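Local coordinates for crystal protein (Bacillus thuringiensis serovar dakota, PDB 2ZTB) that is a parasporin-2 toxin that recognizes cancer cells and, as in related aerolysin-type beta-pore-forming toxins, probably inserts a beta-hairpin into the membrane as an oligomer, at residues Y31-D36 with N198-V203; S19-R24 with T44-V49; P51-Q56 with H208-N213; D192-A197 with F212-D217. One frame throughout, in Å; residues are numbered along the deposited sequence.

Contact 1. Residues Y31-D36 with N198-V203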
loop_
_atom_site.group_PDB
_atom_site.type_symbol
_atom_site.label_atom_id
_atom_site.label_comp_id
_atom_site.label_asym_id
_atom_site.label_seq_id
_atom_site.Cartn_x
_atom_site.Cartn_y
_atom_site.Cartn_z
ATOM N N TYR A 31 27.563 3.448 30.542
ATOM C CA TYR A 31 27.630 4.005 31.889
ATOM C C TYR A 31 28.465 3.146 32.820
ATOM O O TYR A 31 28.880 3.613 33.884
ATOM C CB TYR A 31 26.214 4.309 32.438
ATOM C CG TYR A 31 25.582 5.466 31.678
ATOM C CD1 TYR A 31 24.706 5.230 30.621
ATOM C CD2 TYR A 31 25.948 6.786 31.947
ATOM C CE1 TYR A 31 24.167 6.265 29.885
ATOM C CE2 TYR A 31 25.417 7.845 31.206
ATOM C CZ TYR A 31 24.526 7.569 30.177
ATOM O OH TYR A 31 23.994 8.591 29.440
ATOM N N GLY A 32 28.745 1.911 32.395
ATOM C CA GLY A 32 29.641 1.012 33.134
ATOM C C GLY A 32 28.933 0.192 34.206
ATOM O O GLY A 32 29.573 -0.518 34.967
ATOM N N THR A 33 27.606 0.304 34.267
ATOM C CA THR A 33 26.790 -0.440 35.219
ATOM C C THR A 33 25.517 -0.801 34.477
ATOM O O THR A 33 24.980 0.013 33.725
ATOM C CB THR A 33 26.459 0.413 36.495
ATOM O OG1 THR A 33 27.677 0.740 37.178
ATOM C CG2 THR A 33 25.532 -0.324 37.469
ATOM N N ASN A 34 25.060 -2.030 34.656
ATOM C CA ASN A 34 23.834 -2.490 34.028
ATOM C C ASN A 34 22.663 -1.724 34.671
ATOM O O ASN A 34 22.557 -1.699 35.890
ATOM C CB ASN A 34 23.720 -4.009 34.221
ATOM C CG ASN A 34 22.653 -4.655 33.331
ATOM O OD1 ASN A 34 22.342 -4.177 32.226
ATOM N ND2 ASN A 34 22.102 -5.767 33.810
ATOM N N PRO A 35 21.825 -1.033 33.868
ATOM C CA PRO A 35 20.716 -0.357 34.526
ATOM C C PRO A 35 19.686 -1.358 35.069
ATOM O O PRO A 35 19.561 -2.492 34.549
ATOM C CB PRO A 35 20.090 0.472 33.395
ATOM C CG PRO A 35 20.469 -0.222 32.148
ATOM C CD PRO A 35 21.820 -0.808 32.408
ATOM N N ASP A 36 18.948 -0.925 36.091
ATOM C CA ASP A 36 17.859 -1.706 36.639
ATOM C C ASP A 36 16.740 -1.821 35.614
ATOM O O ASP A 36 16.131 -2.877 35.460
ATOM C CB ASP A 36 17.323 -1.030 37.895
ATOM C CG ASP A 36 18.121 -1.353 39.132
ATOM O OD1 ASP A 36 18.986 -2.253 39.109
ATOM O OD2 ASP A 36 17.867 -0.688 40.150
ATOM N N ASN A 198 17.286 3.718 34.271
ATOM C CA ASN A 198 17.524 3.969 35.701
ATOM C C ASN A 198 18.504 2.974 36.286
ATOM O O ASN A 198 18.385 1.765 36.069
ATOM C CB ASN A 198 16.222 4.010 36.513
ATOM C CG ASN A 198 15.437 2.705 36.454
ATOM O OD1 ASN A 198 14.735 2.431 35.479
ATOM N ND2 ASN A 198 15.546 1.900 37.509
ATOM N N PHE A 199 19.472 3.491 37.036
ATOM C CA PHE A 199 20.579 2.700 37.520
ATOM C C PHE A 199 20.456 2.413 39.021
ATOM O O PHE A 199 19.770 3.165 39.741
ATOM C CB PHE A 199 21.897 3.403 37.151
ATOM C CG PHE A 199 22.132 3.467 35.666
ATOM C CD1 PHE A 199 21.505 4.458 34.882
ATOM C CD2 PHE A 199 22.938 2.523 35.040
ATOM C CE1 PHE A 199 21.682 4.504 33.489
ATOM C CE2 PHE A 199 23.132 2.562 33.648
ATOM C CZ PHE A 199 22.489 3.553 32.872
ATOM N N PRO A 200 21.084 1.300 39.489
ATOM C CA PRO A 200 21.128 0.939 40.913
ATOM C C PRO A 200 21.972 1.899 41.763
ATOM O O PRO A 200 21.700 2.054 42.953
ATOM C CB PRO A 200 21.767 -0.464 40.900
ATOM C CG PRO A 200 22.565 -0.502 39.649
ATOM C CD PRO A 200 21.770 0.292 38.652
ATOM N N LYS A 201 22.989 2.517 41.162
ATOM C CA LYS A 201 23.787 3.553 41.819
ATOM C C LYS A 201 23.946 4.798 40.925
ATOM O O LYS A 201 23.499 4.808 39.781
ATOM C CB LYS A 201 25.149 2.989 42.223
ATOM C CG LYS A 201 25.950 2.440 41.073
ATOM C CD LYS A 201 27.141 1.721 41.594
ATOM C CE LYS A 201 28.112 1.430 40.506
ATOM N NZ LYS A 201 29.273 0.630 41.035
ATOM N N ARG A 202 24.571 5.847 41.449
ATOM C CA ARG A 202 24.863 7.033 40.641
ATOM C C ARG A 202 25.973 6.690 39.647
ATOM O O ARG A 202 26.994 6.150 40.032
ATOM C CB ARG A 202 25.263 8.223 41.520
ATOM C CG ARG A 202 24.108 8.871 42.284
ATOM C CD ARG A 202 24.579 10.161 42.982
ATOM N NE ARG A 202 23.573 10.779 43.860
ATOM C CZ ARG A 202 22.557 11.569 43.484
ATOM N NH1 ARG A 202 22.327 11.870 42.205
ATOM N NH2 ARG A 202 21.741 12.066 44.418
ATOM N N VAL A 203 25.736 6.973 38.367
ATOM C CA VAL A 203 26.708 6.730 37.295
ATOM C C VAL A 203 26.836 7.985 36.412
ATOM O O VAL A 203 26.043 8.925 36.537
ATOM C CB VAL A 203 26.291 5.516 36.366
ATOM C CG1 VAL A 203 26.303 4.171 37.113
ATOM C CG2 VAL A 203 24.936 5.770 35.695
HETATM O O HOH W 1 28.982 -1.290 38.737
#
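The Phe199 ring is wedged into the loop 31-36 and gripped on both faces. Pro35 lies over one face, its CB 3.9 Å from the ring centroid and 18° off the normal. CG2 of Val203 covers the opposite face near the rim, so proline and valine sandwich the phenyl group. At the ring's edge, close to its plane, Thr33 O sits 3.1 Å from Phe199 CE2 and meets the polarised C-H rim rather than the pi cloud. Phe199 CG stands anti to its carbonyl carbon (chi1 -66°), which swings the ring back beneath the loop although CB sets out away from it. Tyr31 closes the far end: the two aromatic planes are inclined at 61°, with Tyr31 CD1 3.6 Å from Phe199 CZ, while Tyr31 CB rests on Val203 CG2. The phenol oxygen of Tyr31 is turned to Asn213. Polar contacts are few. Asp36 N gives Asn198 O a short but bent, weak hydrogen bond of 2.7 Å, and a water bridges Thr33 OG1 to Lys201 NZ. Nearby, Thr33 CG2 and Pro200 CG meet tip to tip at 3.7 Å. This is a loop, entered through the positive-phi Gly32 that ends helix 20-31, packed over the corner between strands 168-199 and 202-203, in the end of the elongated molecule that probably corresponds to the parasporin-2-like N-terminal domain.

Contact 2. Residues S19-R24 with T44-V49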
loop_
_atom_site.group_PDB
_atom_site.type_symbol
_atom_site.label_atom_id
_atom_site.label_comp_id
_atom_site.label_asym_id
_atom_site.label_seq_id
_atom_site.Cartn_x
_atom_site.Cartn_y
_atom_site.Cartn_z
ATOM N N SER A 19 16.325 -4.949 20.475
ATOM C CA SER A 19 15.536 -5.595 21.499
ATOM C C SER A 19 15.663 -4.773 22.777
ATOM O O SER A 19 16.555 -3.940 22.883
ATOM C CB SER A 19 15.991 -7.056 21.704
ATOM O OG SER A 19 17.370 -7.153 22.086
ATOM N N PRO A 20 14.738 -4.950 23.735
ATOM C CA PRO A 20 14.980 -4.297 25.020
ATOM C C PRO A 20 16.300 -4.730 25.660
ATOM O O PRO A 20 16.966 -3.928 26.344
ATOM C CB PRO A 20 13.785 -4.751 25.869
ATOM C CG PRO A 20 12.698 -5.019 24.840
ATOM C CD PRO A 20 13.435 -5.656 23.708
ATOM N N GLU A 21 16.676 -5.986 25.449
ATOM C CA GLU A 21 17.902 -6.526 26.045
ATOM C C GLU A 21 19.127 -5.889 25.425
ATOM O O GLU A 21 20.107 -5.661 26.101
ATOM C CB GLU A 21 17.975 -8.049 25.884
ATOM C CG GLU A 21 16.972 -8.853 26.731
ATOM C CD GLU A 21 15.518 -8.830 26.202
ATOM O OE1 GLU A 21 15.283 -8.575 24.993
ATOM O OE2 GLU A 21 14.597 -9.089 27.016
ATOM N N SER A 22 19.077 -5.607 24.131
ATOM C CA SER A 22 20.220 -5.064 23.454
ATOM C C SER A 22 20.382 -3.587 23.794
ATOM O O SER A 22 21.509 -3.102 23.840
ATOM C CB SER A 22 20.153 -5.317 21.948
ATOM O OG SER A 22 19.247 -4.454 21.289
ATOM N N VAL A 23 19.260 -2.891 24.044
ATOM C CA VAL A 23 19.230 -1.493 24.503
ATOM C C VAL A 23 19.795 -1.400 25.919
ATOM O O VAL A 23 20.648 -0.560 26.216
ATOM C CB VAL A 23 17.764 -0.895 24.425
ATOM C CG1 VAL A 23 17.601 0.415 25.252
ATOM C CG2 VAL A 23 17.336 -0.667 22.972
ATOM N N ARG A 24 19.329 -2.278 26.796
ATOM C CA ARG A 24 19.834 -2.328 28.154
ATOM C C ARG A 24 21.362 -2.547 28.177
ATOM O O ARG A 24 22.083 -1.905 28.958
ATOM C CB ARG A 24 19.101 -3.423 28.936
ATOM C CG ARG A 24 19.356 -3.397 30.418
ATOM C CD ARG A 24 18.906 -4.678 31.068
ATOM N NE ARG A 24 18.824 -4.519 32.514
ATOM C CZ ARG A 24 18.222 -5.373 33.340
ATOM N NH1 ARG A 24 17.642 -6.481 32.871
ATOM N NH2 ARG A 24 18.199 -5.121 34.642
ATOM N N THR A 44 8.043 1.170 30.047
ATOM C CA THR A 44 9.265 0.827 30.733
ATOM C C THR A 44 9.556 -0.639 30.456
ATOM O O THR A 44 8.668 -1.373 30.028
ATOM C CB THR A 44 9.153 1.021 32.267
ATOM O OG1 THR A 44 8.276 0.034 32.826
ATOM C CG2 THR A 44 8.667 2.418 32.628
ATOM N N TYR A 45 10.799 -1.056 30.684
ATOM C CA TYR A 45 11.175 -2.463 30.619
ATOM C C TYR A 45 12.104 -2.794 31.792
ATOM O O TYR A 45 12.820 -1.919 32.295
ATOM C CB TYR A 45 11.831 -2.788 29.271
ATOM C CG TYR A 45 11.280 -4.033 28.586
ATOM C CD1 TYR A 45 10.232 -3.948 27.667
ATOM C CD2 TYR A 45 11.797 -5.291 28.872
ATOM C CE1 TYR A 45 9.724 -5.093 27.041
ATOM C CE2 TYR A 45 11.301 -6.433 28.266
ATOM C CZ TYR A 45 10.279 -6.331 27.357
ATOM O OH TYR A 45 9.823 -7.477 26.764
ATOM N N PHE A 46 12.069 -4.051 32.227
ATOM C CA PHE A 46 12.861 -4.552 33.354
ATOM C C PHE A 46 12.497 -3.843 34.669
ATOM O O PHE A 46 11.360 -3.403 34.828
ATOM C CB PHE A 46 14.380 -4.514 33.055
ATOM C CG PHE A 46 14.745 -5.026 31.682
ATOM C CD1 PHE A 46 15.148 -4.143 30.680
ATOM C CD2 PHE A 46 14.669 -6.385 31.382
ATOM C CE1 PHE A 46 15.471 -4.599 29.411
ATOM C CE2 PHE A 46 14.996 -6.850 30.101
ATOM C CZ PHE A 46 15.401 -5.951 29.120
ATOM N N ASN A 47 13.451 -3.737 35.599
ATOM C CA ASN A 47 13.200 -3.159 36.926
ATOM C C ASN A 47 13.221 -1.626 36.900
ATOM O O ASN A 47 14.202 -0.992 37.323
ATOM C CB ASN A 47 14.216 -3.725 37.942
ATOM C CG ASN A 47 13.988 -3.221 39.371
ATOM O OD1 ASN A 47 12.879 -2.821 39.750
ATOM N ND2 ASN A 47 15.050 -3.250 40.171
ATOM N N ALA A 48 12.130 -1.038 36.424
ATOM C CA ALA A 48 12.094 0.392 36.120
ATOM C C ALA A 48 11.307 1.281 37.089
ATOM O O ALA A 48 10.402 0.822 37.798
ATOM C CB ALA A 48 11.606 0.607 34.703
ATOM N N VAL A 49 11.676 2.561 37.113
ATOM C CA VAL A 49 10.929 3.600 37.816
ATOM C C VAL A 49 9.634 3.905 37.056
ATOM O O VAL A 49 9.641 4.014 35.828
ATOM C CB VAL A 49 11.787 4.887 37.983
ATOM C CG1 VAL A 49 10.927 6.107 38.295
ATOM C CG2 VAL A 49 12.843 4.684 39.065
#
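With chi1 at -169° the Arg24 side chain leaves opposite its backbone nitrogen and runs out straight as far as NE, while Phe46 turns its CG to the side of its own backbone N; together these lay the guanidinium on the phenyl ring in a cation-pi stack. The stack joins the N-terminal part of helix 20-31 to the end of the hairpin strand 43-46, whose short axis crosses that of the helix segment at 83°. The planes are 25° apart and Arg24 CZ is 4.3 Å from the Phe46 centroid. Arg24 CD adds a CH-pi contact over the same ring, and Arg24 NH2 bonds Pro35 O, which limits the rotation of the guanidinium. The other face of Phe46 is covered by its neighbour Tyr45. That tyrosine ring in turn receives Pro20, whose CG lies over its centre, 3.7 Å from the centroid. Glu21 sets its carboxylate at the Phe46 edge, nearly perpendicular to the ring, with OE2 3.8 Å from CE2. The helix start is secured by a capping box: Ser22 N gives to Ser19 OG and Ser19 N to Ser22 OG, both at 3.1 Å. Closest of all across the contact, Arg24 NH1 lies 3.3 Å from Phe46 CD2.

Contact 3. Residues P51-Q56 with H208-N213; sequences PPITAQ and HYFWFN
This is a largely apolar contact of a helical turn with a sheet, in which the single short turn 53-56 lies against one face of strand 210-214; no hydrogen bond crosses it. Ile53 carries most of it, set between two phenylalanines that project from the strand two residues apart. Its branches divide the work. CG2 stands over the centre of the Phe210 ring, 3.9 Å from the centroid and only 7° off the normal, a CH-pi contact made almost straight down onto the face. The other branch, with CG1 in the crowded position between backbone N and carbonyl carbon (chi1 60°), is directed at the strand: CG1 lies 3.7 Å from Phe212 CE2, and CD1 fits between the two aromatic residues, 3.8 Å from both Phe210 CB and Phe212 CZ. Phe212 meets the helix differently, with its rim instead of its face. Ile53 O sits near the plane of that ring, 3.2 Å from CZ, where the C-H edge is turned to the carbonyl. Thr54 CG2 packs against the same ring, 3.7 Å from Phe212 CE2, while its OG1 is hydrogen-bonded to Asn41 O in the loop between strands 37-40 and 43-46. Trp211, the residue between the phenylalanines, points away from the helix; its NE1 bonds His208 O, approaching from above the carbonyl plane. Strand 210-214 is thus covered on both sides: the turn 53-56 lies on the Phe210 and Phe212 side, with Tyr59 stacking on Phe212, whereas Trp211 stacks on Tyr31 and Asn213 packs against Phe27 and Ile30 of helix 20-31.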
loop_
_atom_site.group_PDB
_atom_site.type_symbol
_atom_site.label_atom_id
_atom_site.label_comp_id
_atom_site.label_asym_id
_atom_site.label_seq_id
_atom_site.Cartn_x
_atom_site.Cartn_y
_atom_site.Cartn_z
ATOM N N PRO A 51 6.208 6.686 37.111
ATOM C CA PRO A 51 6.017 6.594 35.659
ATOM C C PRO A 51 7.343 6.698 34.889
ATOM O O PRO A 51 8.325 7.214 35.430
ATOM C CB PRO A 51 5.083 7.776 35.339
ATOM C CG PRO A 51 5.233 8.722 36.461
ATOM C CD PRO A 51 5.631 7.923 37.672
ATOM N N PRO A 52 7.377 6.192 33.637
ATOM C CA PRO A 52 8.595 6.225 32.832
ATOM C C PRO A 52 9.309 7.575 32.910
ATOM O O PRO A 52 8.678 8.620 32.716
ATOM C CB PRO A 52 8.088 5.950 31.402
ATOM C CG PRO A 52 6.582 5.945 31.491
ATOM C CD PRO A 52 6.266 5.571 32.895
ATOM N N ILE A 53 10.611 7.541 33.207
ATOM C CA ILE A 53 11.406 8.758 33.391
ATOM C C ILE A 53 11.469 9.573 32.103
ATOM O O ILE A 53 11.788 10.758 32.116
ATOM C CB ILE A 53 12.826 8.444 33.926
ATOM C CG1 ILE A 53 13.594 7.535 32.943
ATOM C CG2 ILE A 53 12.731 7.824 35.332
ATOM C CD1 ILE A 53 15.067 7.398 33.216
ATOM N N THR A 54 11.137 8.931 30.991
ATOM C CA THR A 54 11.128 9.577 29.695
ATOM C C THR A 54 9.951 10.549 29.574
ATOM O O THR A 54 10.087 11.620 28.975
ATOM C CB THR A 54 11.071 8.536 28.566
ATOM O OG1 THR A 54 10.283 7.418 28.996
ATOM C CG2 THR A 54 12.478 8.063 28.213
ATOM N N ALA A 55 8.800 10.177 30.141
ATOM C CA ALA A 55 7.654 11.089 30.201
ATOM C C ALA A 55 7.867 12.124 31.320
ATOM O O ALA A 55 7.729 13.339 31.083
ATOM C CB ALA A 55 6.325 10.319 30.369
ATOM N N GLN A 56 8.225 11.657 32.524
ATOM C CA GLN A 56 8.574 12.592 33.618
ATOM C C GLN A 56 9.474 13.728 33.123
ATOM O O GLN A 56 9.119 14.935 33.283
ATOM C CB GLN A 56 9.259 11.878 34.789
ATOM C CG GLN A 56 8.384 10.858 35.521
ATOM C CD GLN A 56 9.047 10.480 36.868
ATOM O OE1 GLN A 56 9.547 9.336 37.027
ATOM N NE2 GLN A 56 9.069 11.447 37.846
ATOM N N HIS A 208 24.514 10.423 38.462
ATOM C CA HIS A 208 23.052 10.480 38.424
ATOM C C HIS A 208 22.466 9.070 38.270
ATOM O O HIS A 208 23.110 8.185 37.719
ATOM C CB HIS A 208 22.580 11.434 37.297
ATOM C CG HIS A 208 23.117 12.824 37.447
ATOM N ND1 HIS A 208 22.416 13.831 38.075
ATOM C CD2 HIS A 208 24.318 13.356 37.118
ATOM C CE1 HIS A 208 23.154 14.927 38.115
ATOM N NE2 HIS A 208 24.315 14.665 37.545
ATOM N N TYR A 209 21.266 8.859 38.794
ATOM C CA TYR A 209 20.550 7.593 38.672
ATOM C C TYR A 209 19.822 7.459 37.334
ATOM O O TYR A 209 19.668 6.357 36.829
ATOM C CB TYR A 209 19.508 7.470 39.796
ATOM C CG TYR A 209 20.071 7.298 41.190
ATOM C CD1 TYR A 209 20.083 8.351 42.084
ATOM C CD2 TYR A 209 20.584 6.074 41.609
ATOM C CE1 TYR A 209 20.586 8.205 43.372
ATOM C CE2 TYR A 209 21.102 5.913 42.889
ATOM C CZ TYR A 209 21.094 6.988 43.762
ATOM O OH TYR A 209 21.610 6.838 45.023
ATOM N N PHE A 210 19.336 8.577 36.788
ATOM C CA PHE A 210 18.563 8.572 35.547
ATOM C C PHE A 210 19.316 9.200 34.389
ATOM O O PHE A 210 19.791 10.332 34.497
ATOM C CB PHE A 210 17.224 9.322 35.705
ATOM C CG PHE A 210 16.383 8.869 36.878
ATOM C CD1 PHE A 210 16.451 7.566 37.365
ATOM C CD2 PHE A 210 15.490 9.751 37.472
ATOM C CE1 PHE A 210 15.678 7.162 38.436
ATOM C CE2 PHE A 210 14.697 9.348 38.543
ATOM C CZ PHE A 210 14.800 8.048 39.027
ATOM N N TRP A 211 19.359 8.475 33.268
ATOM C CA TRP A 211 20.022 8.940 32.053
ATOM C C TRP A 211 19.184 8.763 30.796
ATOM O O TRP A 211 18.397 7.827 30.694
ATOM C CB TRP A 211 21.366 8.220 31.879
ATOM C CG TRP A 211 22.342 8.676 32.881
ATOM C CD1 TRP A 211 22.615 8.093 34.075
ATOM C CD2 TRP A 211 23.159 9.849 32.802
ATOM N NE1 TRP A 211 23.550 8.819 34.746
ATOM C CE2 TRP A 211 23.908 9.906 33.988
ATOM C CE3 TRP A 211 23.338 10.851 31.832
ATOM C CZ2 TRP A 211 24.834 10.928 34.250
ATOM C CZ3 TRP A 211 24.268 11.881 32.100
ATOM C CH2 TRP A 211 25.001 11.893 33.291
ATOM N N PHE A 212 19.394 9.667 29.838
ATOM C CA PHE A 212 18.794 9.613 28.503
ATOM C C PHE A 212 19.866 9.669 27.440
ATOM O O PHE A 212 20.821 10.440 27.551
ATOM C CB PHE A 212 17.783 10.753 28.322
ATOM C CG PHE A 212 16.787 10.816 29.429
ATOM C CD1 PHE A 212 17.037 11.594 30.558
ATOM C CD2 PHE A 212 15.628 10.041 29.380
ATOM C CE1 PHE A 212 16.150 11.619 31.613
ATOM C CE2 PHE A 212 14.723 10.058 30.434
ATOM C CZ PHE A 212 14.986 10.850 31.553
ATOM N N ASN A 213 19.727 8.821 26.434
ATOM C CA ASN A 213 20.648 8.784 25.314
ATOM C C ASN A 213 19.846 8.752 24.043
ATOM O O ASN A 213 18.788 8.125 24.002
ATOM C CB ASN A 213 21.560 7.553 25.388
ATOM C CG ASN A 213 22.729 7.765 26.307
ATOM O OD1 ASN A 213 23.801 8.183 25.882
ATOM N ND2 ASN A 213 22.523 7.508 27.582
#

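Contact 4. Residues D192-A197 with F212-D217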
loop_
_atom_site.group_PDB
_atom_site.type_symbol
_atom_site.label_atom_id
_atom_site.label_comp_id
_atom_site.label_asym_id
_atom_site.label_seq_id
_atom_site.Cartn_x
_atom_site.Cartn_y
_atom_site.Cartn_z
ATOM N N ASP A 192 13.991 9.168 15.587
ATOM C CA ASP A 192 14.713 10.220 16.294
ATOM C C ASP A 192 14.149 10.379 17.695
ATOM O O ASP A 192 12.955 10.146 17.911
ATOM C CB ASP A 192 14.662 11.555 15.529
ATOM C CG ASP A 192 13.248 12.072 15.338
ATOM O OD1 ASP A 192 12.801 12.865 16.199
ATOM O OD2 ASP A 192 12.586 11.682 14.334
ATOM N N GLY A 193 15.004 10.775 18.640
ATOM C CA GLY A 193 14.588 10.932 20.035
ATOM C C GLY A 193 15.397 10.077 20.992
ATOM O O GLY A 193 16.524 9.703 20.686
ATOM N N TYR A 194 14.815 9.739 22.142
ATOM C CA TYR A 194 15.601 9.228 23.270
ATOM C C TYR A 194 15.034 7.985 23.933
ATOM O O TYR A 194 13.826 7.721 23.858
ATOM C CB TYR A 194 15.792 10.330 24.335
ATOM C CG TYR A 194 16.385 11.612 23.788
ATOM C CD1 TYR A 194 15.573 12.558 23.150
ATOM C CD2 TYR A 194 17.751 11.885 23.906
ATOM C CE1 TYR A 194 16.096 13.725 22.624
ATOM C CE2 TYR A 194 18.295 13.075 23.393
ATOM C CZ TYR A 194 17.452 13.978 22.744
ATOM O OH TYR A 194 17.947 15.155 22.227
ATOM N N PHE A 195 15.937 7.228 24.563
ATOM C CA PHE A 195 15.601 6.200 25.542
ATOM C C PHE A 195 16.102 6.629 26.926
ATOM O O PHE A 195 17.054 7.420 27.043
ATOM C CB PHE A 195 16.265 4.885 25.184
ATOM C CG PHE A 195 15.592 4.124 24.069
ATOM C CD1 PHE A 195 15.740 4.519 22.750
ATOM C CD2 PHE A 195 14.869 2.975 24.345
ATOM C CE1 PHE A 195 15.134 3.808 21.722
ATOM C CE2 PHE A 195 14.272 2.252 23.326
ATOM C CZ PHE A 195 14.408 2.664 22.009
ATOM N N GLY A 196 15.471 6.086 27.968
ATOM C CA GLY A 196 15.829 6.384 29.359
ATOM C C GLY A 196 16.321 5.122 30.042
ATOM O O GLY A 196 16.010 4.021 29.609
ATOM N N ALA A 197 17.119 5.276 31.088
ATOM C CA ALA A 197 17.544 4.148 31.911
ATOM C C ALA A 197 17.687 4.589 33.349
ATOM O O ALA A 197 18.142 5.707 33.624
ATOM C CB ALA A 197 18.864 3.549 31.400
ATOM N N PHE A 212 19.394 9.667 29.838
ATOM C CA PHE A 212 18.794 9.613 28.503
ATOM C C PHE A 212 19.866 9.669 27.440
ATOM O O PHE A 212 20.821 10.440 27.551
ATOM C CB PHE A 212 17.783 10.753 28.322
ATOM C CG PHE A 212 16.787 10.816 29.429
ATOM C CD1 PHE A 212 17.037 11.594 30.558
ATOM C CD2 PHE A 212 15.628 10.041 29.380
ATOM C CE1 PHE A 212 16.150 11.619 31.613
ATOM C CE2 PHE A 212 14.723 10.058 30.434
ATOM C CZ PHE A 212 14.986 10.850 31.553
ATOM N N ASN A 213 19.727 8.821 26.434
ATOM C CA ASN A 213 20.648 8.784 25.314
ATOM C C ASN A 213 19.846 8.752 24.043
ATOM O O ASN A 213 18.788 8.125 24.002
ATOM C CB ASN A 213 21.560 7.553 25.388
ATOM C CG ASN A 213 22.729 7.765 26.307
ATOM O OD1 ASN A 213 23.801 8.183 25.882
ATOM N ND2 ASN A 213 22.523 7.508 27.582
ATOM N N PRO A 214 20.326 9.448 22.996
ATOM C CA PRO A 214 19.608 9.378 21.719
ATOM C C PRO A 214 19.494 7.937 21.263
ATOM O O PRO A 214 20.376 7.121 21.549
ATOM C CB PRO A 214 20.488 10.188 20.752
ATOM C CG PRO A 214 21.773 10.385 21.453
ATOM C CD PRO A 214 21.511 10.321 22.922
ATOM N N ALA A 215 18.397 7.634 20.574
ATOM C CA ALA A 215 18.132 6.313 20.002
ATOM C C ALA A 215 19.340 5.688 19.279
ATOM O O ALA A 215 19.561 4.487 19.371
ATOM C CB ALA A 215 16.903 6.400 19.054
ATOM N N ARG A 216 20.117 6.499 18.566
ATOM C CA ARG A 216 21.280 6.017 17.796
ATOM C C ARG A 216 22.388 5.423 18.682
ATOM O O ARG A 216 23.175 4.595 18.215
ATOM C CB ARG A 216 21.840 7.140 16.892
ATOM C CG ARG A 216 22.973 7.939 17.502
ATOM C CD ARG A 216 23.473 9.054 16.581
ATOM N NE ARG A 216 22.594 10.221 16.659
ATOM C CZ ARG A 216 22.772 11.243 17.488
ATOM N NH1 ARG A 216 21.905 12.244 17.487
ATOM N NH2 ARG A 216 23.811 11.268 18.309
ATOM N N ASP A 217 22.443 5.845 19.947
ATOM C CA ASP A 217 23.387 5.296 20.920
ATOM C C ASP A 217 23.030 3.908 21.455
ATOM O O ASP A 217 23.909 3.213 21.959
ATOM C CB ASP A 217 23.537 6.232 22.126
ATOM C CG ASP A 217 24.236 7.533 21.788
ATOM O OD1 ASP A 217 24.699 7.715 20.638
ATOM O OD2 ASP A 217 24.330 8.383 22.696
#
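Phe195 turns the edge of its ring to Ala215 across an antiparallel beta-sheet, while Tyr194 lays its ring against the peptide before Pro214. Strands 194-197 and 212-214 are neighbours in the sheet, their short axes at 152°. Phe195 and Asn213 form a hydrogen-bonded pair: Phe195 N reaches Asn213 O at 3.0 Å, nearly in line with the carbonyl, and Asn213 N returns to Phe195 O at 3.1 Å in the carbonyl plane. Both side chains project to the face covered by helix 20-31, where Phe195 packs on Val23 and Phe27. At the ring edge Ala215 CA lies near the plane, 4.1 Å from Phe195 CD1; Ala215 CB is equally far from CE1. Tyr194 and Pro214 form a non-hydrogen-bonded pair with diverging side chains. With CG anti to the carbonyl carbon (chi1 -54°), the tyrosine ring passes obliquely over the peptide entering the proline, CD2 3.7 Å from Pro214 N; Tyr59 meets this ring edge-to-face. Gly196 supplies only backbone: the Phe212 ring lies obliquely against it, with Gly196 CA 3.7 Å from Phe212 CD2. Beyond the paired strands the chain 192-197 turns a corner at Gly193, while strand 212-214 runs on into a short helical turn. The two deviations remain joined by a nearly straight bond, Ala215 N to Gly193 O, 2.8 Å long with 164° at the hydrogen.

From the N terminus, contact 2 closes the first loop, a short one, tying the start of helix 20-31 to the strand 43-46 that follows it. Contact 1 crosses it: its segment 31-36 lies within that loop, but its partner 198-203 comes after the long central strands. Contact 3, from 51-56 to 208-213, follows contact 2 in series and crosses contact 1. Contact 4 closes the shortest loop, from 192-197 to 212-217, crosses contact 1 and ends on the same strand as contact 3, sharing Phe212 and Asn213. Together they gather helices 20-31 and 53-56, the turn at 215-218, the 37-46 hairpin and strands 168-199 and 210-214 into one end of the elongated molecule.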